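Local coordinates for putative 2OG-Fe(II) oxygenase family protein (Caulobacter crescentus CB15, PDB 3OOX) that probably acts as an iron(II)- and 2-oxoglutarate-dependent oxygenase that may form ethylene from 2-oxoglutarate and oxidise arginine, at residues Q45-A50 / F127-S132; S54-F59 / P261-P266. One frame throughout, in Å; residues are numbered along the deposited sequence.

Interaction 1. Residues Q45-A50 / F127-S132; sequences QARIDA and FKHDVS. With EDO (1,2-ethanediol), chain L.
A single water draws Arg47 and Asp130 together, donating one hydrogen bond to Arg47 O at 2.7 Å and another to Asp130 O at 2.8 Å. This is helix-helix packing on the outside of a 2-oxoglutarate oxygenase: the first turns of helix 45-59 meet the beginning of the long helix 127-152, which flanks the main sheet of the double-stranded beta-helix fold. The two helices are joined here through a water, with no clear direct hydrogen bond between them. Where the backbones come nearest, Ala50 CA lies 6.1 Å from Asp130 CA. Asp130 CG, anti to its carbonyl carbon (chi1 -67°), sets the carboxylate beside Ala50, whose small methyl allows it close, with Ala50 CB 3.7 Å from Asp130 OD2. The 3.4 Å between Ala50 O and that same OD2 joins two acceptors, so it is no bond; OD2 is instead hydrogen-bonded to Ser54 OG, one turn further along helix 45-59. The other oxygen is held by its own neighbour in the chain. His129 ND1 donates to Asp130 OD1 over 3.0 Å, nearly straight at 169°; Asp130 OD1 lies in the imidazole plane and accepts with its anti lone pair. Held from both oxygens, the carboxylate is fixed in rotation, and its place in the first turn of its helix would probably steady its negative charge. The approach of Arg47 to the imidazole, with guanidinium and ring planes 14° apart, is less certain because the arginine is modelled in two positions. At the start of helix 127-152, Lys128 N donates to O2 of an ethanediol, probably from the crystallisation liquor, 3.0 Å away.

Interaction 2. Residues S54-F59 / P261-P266; sequences SAKAFF and PRYSTP
Lys56 lays its aliphatic chain across the ring of Tyr263, a helix-on-sheet contact in which the last turns of helix 45-59 cover strand 262-269 of the main sheet in the double-stranded beta-helix fold. The main interaction is CH-pi. Lys56 CG sits over the ring centre, 3.7 Å from the Tyr263 centroid and just 9° off the normal. With CG anti to the carbonyl carbon (chi1 -66°) and the rest of the chain extended, the lysine crosses the tyrosine at about a right angle, and Lys56 CE comes to 3.7 Å from Tyr263 CD1. The polar link is a water between a helix carbonyl and the phenol: it donates to Lys56 O, in the final turn of the helix, and is hydrogen-bonded to Tyr263 OH, each at 2.7 Å. The apolar contact is looser and comes at the ring's edge, where Phe59 CD2 approaches Tyr263 CE2 at 4.2 Å. Phe59 in turn packs against Leu173 of the adjoining strand 170-176, while His175 from that strand stacks with the tyrosine ring, so the aromatic group is braced by both helix and sheet. Replacing Tyr263 with an alanine would probably leave the methylenes of Lys56 without their aromatic support, open a gap beside Phe59 and deprive the bridging water of one of its partners. Within the helix, Phe58 CD2 lies over one face of the Phe59 ring, 3.6 Å above its plane and offset toward the rim.

Overall arrangement
Both interactions use helix 45-59, one at either end: its beginning meets another helix in interaction 1, and its last turns rest on the main sheet in interaction 2. Their centres are about 11 Å apart, on the same side of the chain's centre. Interaction 1 is a surface contact, made mostly of polar and charged groups with one alanine methyl; interaction 2 is partly buried and relies mainly on aromatic and aliphatic surfaces. Each nevertheless includes a water between its partners. The two contacts adjoin, since Phe127, in the helix segment of interaction 1, touches both Ser54 and Phe58 of segment 54-59.

Interaction 1. Residues Q45-A50 / F127-S132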
ATOM      1  N   GLN A  45      16.900  -8.591  -2.526  1.00 28.72           N
ATOM      2  CA  GLN A  45      16.939  -8.002  -1.182  1.00 27.93           C
ATOM      3  C   GLN A  45      17.989  -6.916  -1.016  1.00 30.99           C
ATOM      4  O   GLN A  45      17.773  -5.922  -0.313  1.00 27.63           O
ATOM      5  CB  GLN A  45      17.116  -9.063  -0.113  1.00 28.40           C
ATOM      6  CG  GLN A  45      16.846  -8.574   1.303  1.00 29.46           C
ATOM      7  CD  GLN A  45      15.397  -8.177   1.474  1.00 30.37           C
ATOM      8  OE1 GLN A  45      14.506  -8.958   1.146  1.00 26.68           O
ATOM      9  NE2 GLN A  45      15.150  -6.973   1.992  1.00 26.08           N
ATOM     10  N   ALA A  46      19.151  -7.072  -1.643  1.00 29.29           N
ATOM     11  CA  ALA A  46      20.132  -6.003  -1.574  1.00 29.74           C
ATOM     12  C   ALA A  46      19.634  -4.669  -2.158  1.00 28.41           C
ATOM     13  O   ALA A  46      19.955  -3.600  -1.642  1.00 29.28           O
ATOM     14  CB  ALA A  46      21.446  -6.459  -2.259  1.00 32.08           C
ATOM     15  N   ARG A  47      18.803  -4.727  -3.194  1.00 29.20           N
ATOM     16  CA  ARG A  47      18.269  -3.513  -3.783  0.50 25.97           C
ATOM     17  C   ARG A  47      17.088  -2.973  -2.965  1.00 25.69           C
ATOM     18  O   ARG A  47      16.927  -1.747  -2.864  1.00 25.90           O
ATOM     19  CB  ARG A  47      17.904  -3.730  -5.243  0.50 25.52           C
ATOM     20  CG  ARG A  47      19.115  -4.105  -6.097  0.50 26.40           C
ATOM     21  CD  ARG A  47      18.777  -4.130  -7.582  0.50 26.40           C
ATOM     22  NE  ARG A  47      18.742  -2.785  -8.144  0.50 30.96           N
ATOM     23  CZ  ARG A  47      18.786  -2.504  -9.443  0.50 35.98           C
ATOM     24  NH1 ARG A  47      18.853  -3.477 -10.344  0.50 39.34           N
ATOM     25  NH2 ARG A  47      18.749  -1.240  -9.842  0.50 36.63           N
ATOM     26  N   ILE A  48      16.303  -3.865  -2.344  1.00 25.17           N
ATOM     27  CA  ILE A  48      15.289  -3.404  -1.355  1.00 24.38           C
ATOM     28  C   ILE A  48      16.046  -2.645  -0.259  1.00 26.01           C
ATOM     29  O   ILE A  48      15.726  -1.483   0.058  1.00 23.81           O
ATOM     30  CB  ILE A  48      14.480  -4.559  -0.702  1.00 23.07           C
ATOM     31  CG1 ILE A  48      13.536  -5.237  -1.702  1.00 22.99           C
ATOM     32  CG2 ILE A  48      13.657  -4.055   0.532  1.00 24.35           C
ATOM     33  CD1 ILE A  48      12.914  -6.505  -1.147  1.00 25.64           C
ATOM     34  N   ASP A  49      17.107  -3.277   0.271  1.00 24.63           N
ATOM     35  CA  ASP A  49      17.854  -2.699   1.392  1.00 25.60           C
ATOM     36  C   ASP A  49      18.511  -1.363   1.025  1.00 25.00           C
ATOM     37  O   ASP A  49      18.577  -0.441   1.861  1.00 25.11           O
ATOM     38  CB  ASP A  49      18.906  -3.684   1.931  1.00 26.87           C
ATOM     39  CG  ASP A  49      18.305  -4.873   2.647  1.00 29.91           C
ATOM     40  OD1 ASP A  49      17.066  -4.938   2.850  1.00 29.36           O
ATOM     41  OD2 ASP A  49      19.088  -5.768   3.015  1.00 32.97           O
ATOM     42  N   ALA A  50      18.982  -1.239  -0.213  1.00 26.29           N
ATOM     43  CA  ALA A  50      19.526   0.031  -0.721  1.00 26.93           C
ATOM     44  C   ALA A  50      18.466   1.135  -0.750  1.00 26.07           C
ATOM     45  O   ALA A  50      18.752   2.279  -0.402  1.00 24.62           O
ATOM     46  CB  ALA A  50      20.115  -0.147  -2.094  1.00 26.72           C
ATOM     47  N   PHE A 127      19.389   8.243  -4.115  1.00 25.61           N
ATOM     48  CA  PHE A 127      17.948   8.110  -3.759  1.00 23.31           C
ATOM     49  C   PHE A 127      17.072   7.882  -4.993  1.00 23.77           C
ATOM     50  O   PHE A 127      16.280   6.935  -5.011  1.00 23.37           O
ATOM     51  CB  PHE A 127      17.514   9.367  -3.011  1.00 22.96           C
ATOM     52  CG  PHE A 127      16.105   9.362  -2.486  1.00 21.18           C
ATOM     53  CD1 PHE A 127      15.048   9.592  -3.335  1.00 21.88           C
ATOM     54  CD2 PHE A 127      15.864   9.266  -1.125  1.00 22.24           C
ATOM     55  CE1 PHE A 127      13.726   9.681  -2.834  1.00 23.45           C
ATOM     56  CE2 PHE A 127      14.551   9.350  -0.624  1.00 20.94           C
ATOM     57  CZ  PHE A 127      13.506   9.550  -1.474  1.00 19.13           C
ATOM     58  N   LYS A 128      17.190   8.733  -6.022  1.00 24.44           N
ATOM     59  CA  LYS A 128      16.313   8.597  -7.189  1.00 23.83           C
ATOM     60  C   LYS A 128      16.432   7.187  -7.758  1.00 24.31           C
ATOM     61  O   LYS A 128      15.432   6.517  -8.000  1.00 23.05           O
ATOM     62  CB  LYS A 128      16.561   9.650  -8.276  1.00 26.17           C
ATOM     63  CG  LYS A 128      15.686   9.463  -9.530  1.00 25.89           C
ATOM     64  CD  LYS A 128      15.823  10.598 -10.527  1.00 30.31           C
ATOM     65  CE  LYS A 128      15.090  10.273 -11.828  1.00 34.66           C
ATOM     66  NZ  LYS A 128      15.123  11.376 -12.829  1.00 41.80           N
ATOM     67  N   HIS A 129      17.666   6.722  -7.963  1.00 25.67           N
ATOM     68  CA  HIS A 129      17.851   5.387  -8.518  1.00 26.17           C
ATOM     69  C   HIS A 129      17.312   4.259  -7.608  1.00 24.52           C
ATOM     70  O   HIS A 129      16.540   3.384  -8.068  1.00 22.93           O
ATOM     71  CB  HIS A 129      19.339   5.168  -8.866  1.00 27.92           C
ATOM     72  CG  HIS A 129      19.670   3.756  -9.246  1.00 30.02           C
ATOM     73  ND1 HIS A 129      19.980   2.791  -8.310  1.00 37.22           N
ATOM     74  CD2 HIS A 129      19.720   3.142 -10.453  1.00 34.51           C
ATOM     75  CE1 HIS A 129      20.225   1.646  -8.928  1.00 41.36           C
ATOM     76  NE2 HIS A 129      20.064   1.830 -10.226  1.00 37.05           N
ATOM     77  N   ASP A 130      17.699   4.287  -6.336  1.00 25.09           N
ATOM     78  CA  ASP A 130      17.398   3.186  -5.438  1.00 24.27           C
ATOM     79  C   ASP A 130      15.887   3.151  -5.160  1.00 22.03           C
ATOM     80  O   ASP A 130      15.271   2.095  -5.165  1.00 22.33           O
ATOM     81  CB  ASP A 130      18.136   3.311  -4.100  1.00 28.12           C
ATOM     82  CG  ASP A 130      19.644   3.174  -4.216  1.00 33.40           C
ATOM     83  OD1 ASP A 130      20.148   2.841  -5.310  1.00 30.75           O
ATOM     84  OD2 ASP A 130      20.309   3.417  -3.178  1.00 33.92           O
ATOM     85  N   VAL A 131      15.298   4.306  -4.904  1.00 21.14           N
ATOM     86  CA  VAL A 131      13.879   4.367  -4.543  1.00 21.98           C
ATOM     87  C   VAL A 131      13.005   4.083  -5.791  1.00 23.59           C
ATOM     88  O   VAL A 131      11.939   3.445  -5.691  1.00 21.73           O
ATOM     89  CB  VAL A 131      13.550   5.726  -3.880  1.00 21.77           C
ATOM     90  CG1 VAL A 131      12.040   5.888  -3.605  1.00 20.59           C
ATOM     91  CG2 VAL A 131      14.288   5.895  -2.583  1.00 19.84           C
ATOM     92  N   SER A 132      13.422   4.568  -6.963  1.00 22.48           N
ATOM     93  CA  SER A 132      12.670   4.280  -8.198  0.67 20.32           C
ATOM     94  C   SER A 132      12.673   2.785  -8.483  1.00 21.98           C
ATOM     95  O   SER A 132      11.664   2.235  -8.906  1.00 21.01           O
ATOM     96  CB  SER A 132      13.216   5.068  -9.407  0.67 21.74           C
ATOM     97  OG  SER A 132      13.026   6.459  -9.285  0.67 17.55           O
TER
HETATM   98  C1  EDO L 330      19.071  12.913  -7.511  1.00 45.33           C
HETATM   99  O1  EDO L 330      18.053  13.597  -8.253  1.00 47.18           O
HETATM  100  C2  EDO L 330      18.662  12.811  -6.059  1.00 39.12           C
HETATM  101  O2  EDO L 330      18.392  11.451  -5.699  1.00 31.51           O
HETATM  102  O   HOH W   1      17.216   0.040  -4.854  1.00 25.75           O

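Interaction 2. Residues S54-F59 / P261-P266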
ATOM      1  N   SER A  54      18.605   4.509   1.511  1.00 23.44           N
ATOM      2  CA  SER A  54      18.411   5.858   0.991  1.00 24.33           C
ATOM      3  C   SER A  54      17.295   6.620   1.733  1.00 22.21           C
ATOM      4  O   SER A  54      17.429   7.841   1.994  1.00 24.86           O
ATOM      5  CB  SER A  54      18.149   5.859  -0.515  1.00 25.63           C
ATOM      6  OG  SER A  54      19.369   5.681  -1.208  1.00 31.17           O
ATOM      7  N   ALA A  55      16.202   5.916   2.039  1.00 23.55           N
ATOM      8  CA  ALA A  55      15.144   6.509   2.853  1.00 21.95           C
ATOM      9  C   ALA A  55      15.680   6.954   4.213  1.00 22.36           C
ATOM     10  O   ALA A  55      15.449   8.105   4.646  1.00 23.88           O
ATOM     11  CB  ALA A  55      13.957   5.513   3.036  1.00 22.18           C
ATOM     12  N   LYS A  56      16.380   6.045   4.898  1.00 23.03           N
ATOM     13  CA  LYS A  56      16.958   6.350   6.211  1.00 23.51           C
ATOM     14  C   LYS A  56      17.902   7.549   6.124  1.00 24.54           C
ATOM     15  O   LYS A  56      17.901   8.425   6.984  1.00 25.36           O
ATOM     16  CB  LYS A  56      17.692   5.138   6.789  1.00 25.66           C
ATOM     17  CG  LYS A  56      16.824   3.927   7.145  1.00 26.20           C
ATOM     18  CD  LYS A  56      17.655   2.737   7.597  1.00 28.70           C
ATOM     19  CE  LYS A  56      16.767   1.639   8.179  1.00 33.19           C
ATOM     20  NZ  LYS A  56      17.556   0.403   8.473  1.00 31.22           N
ATOM     21  N   ALA A  57      18.701   7.602   5.070  1.00 26.18           N
ATOM     22  CA  ALA A  57      19.636   8.700   4.868  1.00 26.63           C
ATOM     23  C   ALA A  57      18.908  10.017   4.636  1.00 25.76           C
ATOM     24  O   ALA A  57      19.266  11.051   5.207  1.00 26.13           O
ATOM     25  CB  ALA A  57      20.585   8.381   3.671  1.00 26.86           C
ATOM     26  N   PHE A  58      17.844   9.969   3.836  1.00 24.07           N
ATOM     27  CA  PHE A  58      17.043  11.168   3.623  1.00 23.33           C
ATOM     28  C   PHE A  58      16.467  11.724   4.944  1.00 22.21           C
ATOM     29  O   PHE A  58      16.562  12.927   5.226  1.00 22.26           O
ATOM     30  CB  PHE A  58      15.887  10.957   2.631  1.00 22.27           C
ATOM     31  CG  PHE A  58      14.969  12.142   2.602  1.00 19.70           C
ATOM     32  CD1 PHE A  58      15.314  13.283   1.907  1.00 21.09           C
ATOM     33  CD2 PHE A  58      13.799  12.154   3.349  1.00 21.69           C
ATOM     34  CE1 PHE A  58      14.526  14.401   1.909  1.00 22.11           C
ATOM     35  CE2 PHE A  58      13.015  13.296   3.376  1.00 19.51           C
ATOM     36  CZ  PHE A  58      13.370  14.413   2.671  1.00 21.27           C
ATOM     37  N   PHE A  59      15.846  10.841   5.725  1.00 22.96           N
ATOM     38  CA  PHE A  59      15.186  11.278   6.960  1.00 21.42           C
ATOM     39  C   PHE A  59      16.171  11.733   8.030  1.00 21.93           C
ATOM     40  O   PHE A  59      15.814  12.503   8.925  1.00 22.85           O
ATOM     41  CB  PHE A  59      14.268  10.176   7.526  1.00 21.58           C
ATOM     42  CG  PHE A  59      13.021   9.928   6.688  1.00 20.11           C
ATOM     43  CD1 PHE A  59      12.157  10.980   6.401  1.00 20.57           C
ATOM     44  CD2 PHE A  59      12.729   8.666   6.221  1.00 22.07           C
ATOM     45  CE1 PHE A  59      11.010  10.770   5.637  1.00 19.81           C
ATOM     46  CE2 PHE A  59      11.577   8.448   5.460  1.00 18.09           C
ATOM     47  CZ  PHE A  59      10.737   9.515   5.161  1.00 18.57           C
ATOM     48  N   PRO A 261      13.930   3.358  16.033  1.00 37.32           N
ATOM     49  CA  PRO A 261      13.186   4.017  14.955  1.00 35.09           C
ATOM     50  C   PRO A 261      12.483   2.979  14.086  1.00 34.66           C
ATOM     51  O   PRO A 261      12.970   1.854  13.938  1.00 34.82           O
ATOM     52  CB  PRO A 261      14.266   4.776  14.165  1.00 35.29           C
ATOM     53  CG  PRO A 261      15.541   4.610  14.899  1.00 40.33           C
ATOM     54  CD  PRO A 261      15.390   3.517  15.897  1.00 39.27           C
ATOM     55  N   ARG A 262      11.339   3.355  13.514  1.00 30.77           N
ATOM     56  CA  ARG A 262      10.621   2.469  12.628  1.00 30.75           C
ATOM     57  C   ARG A 262      10.557   3.124  11.253  1.00 25.76           C
ATOM     58  O   ARG A 262      10.258   4.316  11.132  1.00 28.26           O
ATOM     59  CB  ARG A 262       9.194   2.225  13.128  1.00 32.74           C
ATOM     60  CG  ARG A 262       9.088   1.516  14.481  1.00 42.00           C
ATOM     61  CD  ARG A 262       7.608   1.319  14.877  1.00 51.87           C
ATOM     62  NE  ARG A 262       7.007   2.498  15.522  1.00 55.02           N
ATOM     63  CZ  ARG A 262       5.718   2.844  15.451  1.00 59.17           C
ATOM     64  NH1 ARG A 262       4.846   2.137  14.734  1.00 61.07           N
ATOM     65  NH2 ARG A 262       5.292   3.928  16.088  1.00 61.24           N
ATOM     66  N   TYR A 263      10.831   2.329  10.235  1.00 24.37           N
ATOM     67  CA  TYR A 263      10.694   2.769   8.848  1.00 23.48           C
ATOM     68  C   TYR A 263       9.803   1.766   8.158  1.00 23.25           C
ATOM     69  O   TYR A 263       9.859   0.552   8.426  1.00 26.11           O
ATOM     70  CB  TYR A 263      12.042   2.804   8.117  1.00 24.15           C
ATOM     71  CG  TYR A 263      13.053   3.676   8.774  1.00 23.84           C
ATOM     72  CD1 TYR A 263      13.847   3.187   9.801  1.00 26.17           C
ATOM     73  CD2 TYR A 263      13.206   5.004   8.395  1.00 21.98           C
ATOM     74  CE1 TYR A 263      14.768   3.985  10.418  1.00 24.91           C
ATOM     75  CE2 TYR A 263      14.124   5.819   8.999  1.00 24.72           C
ATOM     76  CZ  TYR A 263      14.911   5.305  10.011  1.00 22.26           C
ATOM     77  OH  TYR A 263      15.839   6.107  10.617  1.00 24.91           O
ATOM     78  N   SER A 264       8.989   2.262   7.254  1.00 21.72           N
ATOM     79  CA  SER A 264       8.127   1.429   6.432  0.50 20.67           C
ATOM     80  C   SER A 264       8.067   2.012   5.023  1.00 19.60           C
ATOM     81  O   SER A 264       8.153   3.220   4.859  1.00 20.92           O
ATOM     82  CB  SER A 264       6.732   1.377   7.051  0.50 20.52           C
ATOM     83  OG  SER A 264       5.905   0.423   6.410  0.50 21.66           O
ATOM     84  N   THR A 265       7.904   1.159   4.025  1.00 17.31           N
ATOM     85  CA  THR A 265       7.862   1.606   2.635  1.00 17.63           C
ATOM     86  C   THR A 265       6.709   0.944   1.874  1.00 16.65           C
ATOM     87  O   THR A 265       6.937   0.245   0.867  1.00 16.95           O
ATOM     88  CB  THR A 265       9.215   1.366   1.905  1.00 19.71           C
ATOM     89  OG1 THR A 265       9.443  -0.045   1.744  1.00 21.28           O
ATOM     90  CG2 THR A 265      10.384   2.016   2.692  1.00 21.09           C
ATOM     91  N   PRO A 266       5.452   1.188   2.294  1.00 15.79           N
ATOM     92  CA  PRO A 266       4.327   0.627   1.578  1.00 16.42           C
ATOM     93  C   PRO A 266       4.166   1.176   0.150  1.00 16.25           C
ATOM     94  O   PRO A 266       4.421   2.338  -0.090  1.00 15.94           O
ATOM     95  CB  PRO A 266       3.117   1.027   2.429  1.00 17.22           C
ATOM     96  CG  PRO A 266       3.572   2.235   3.158  1.00 17.35           C
ATOM     97  CD  PRO A 266       5.034   2.015   3.436  1.00 17.80           C
TER
HETATM   98  O   HOH W   2      16.557   8.393   9.349  1.00 23.11           O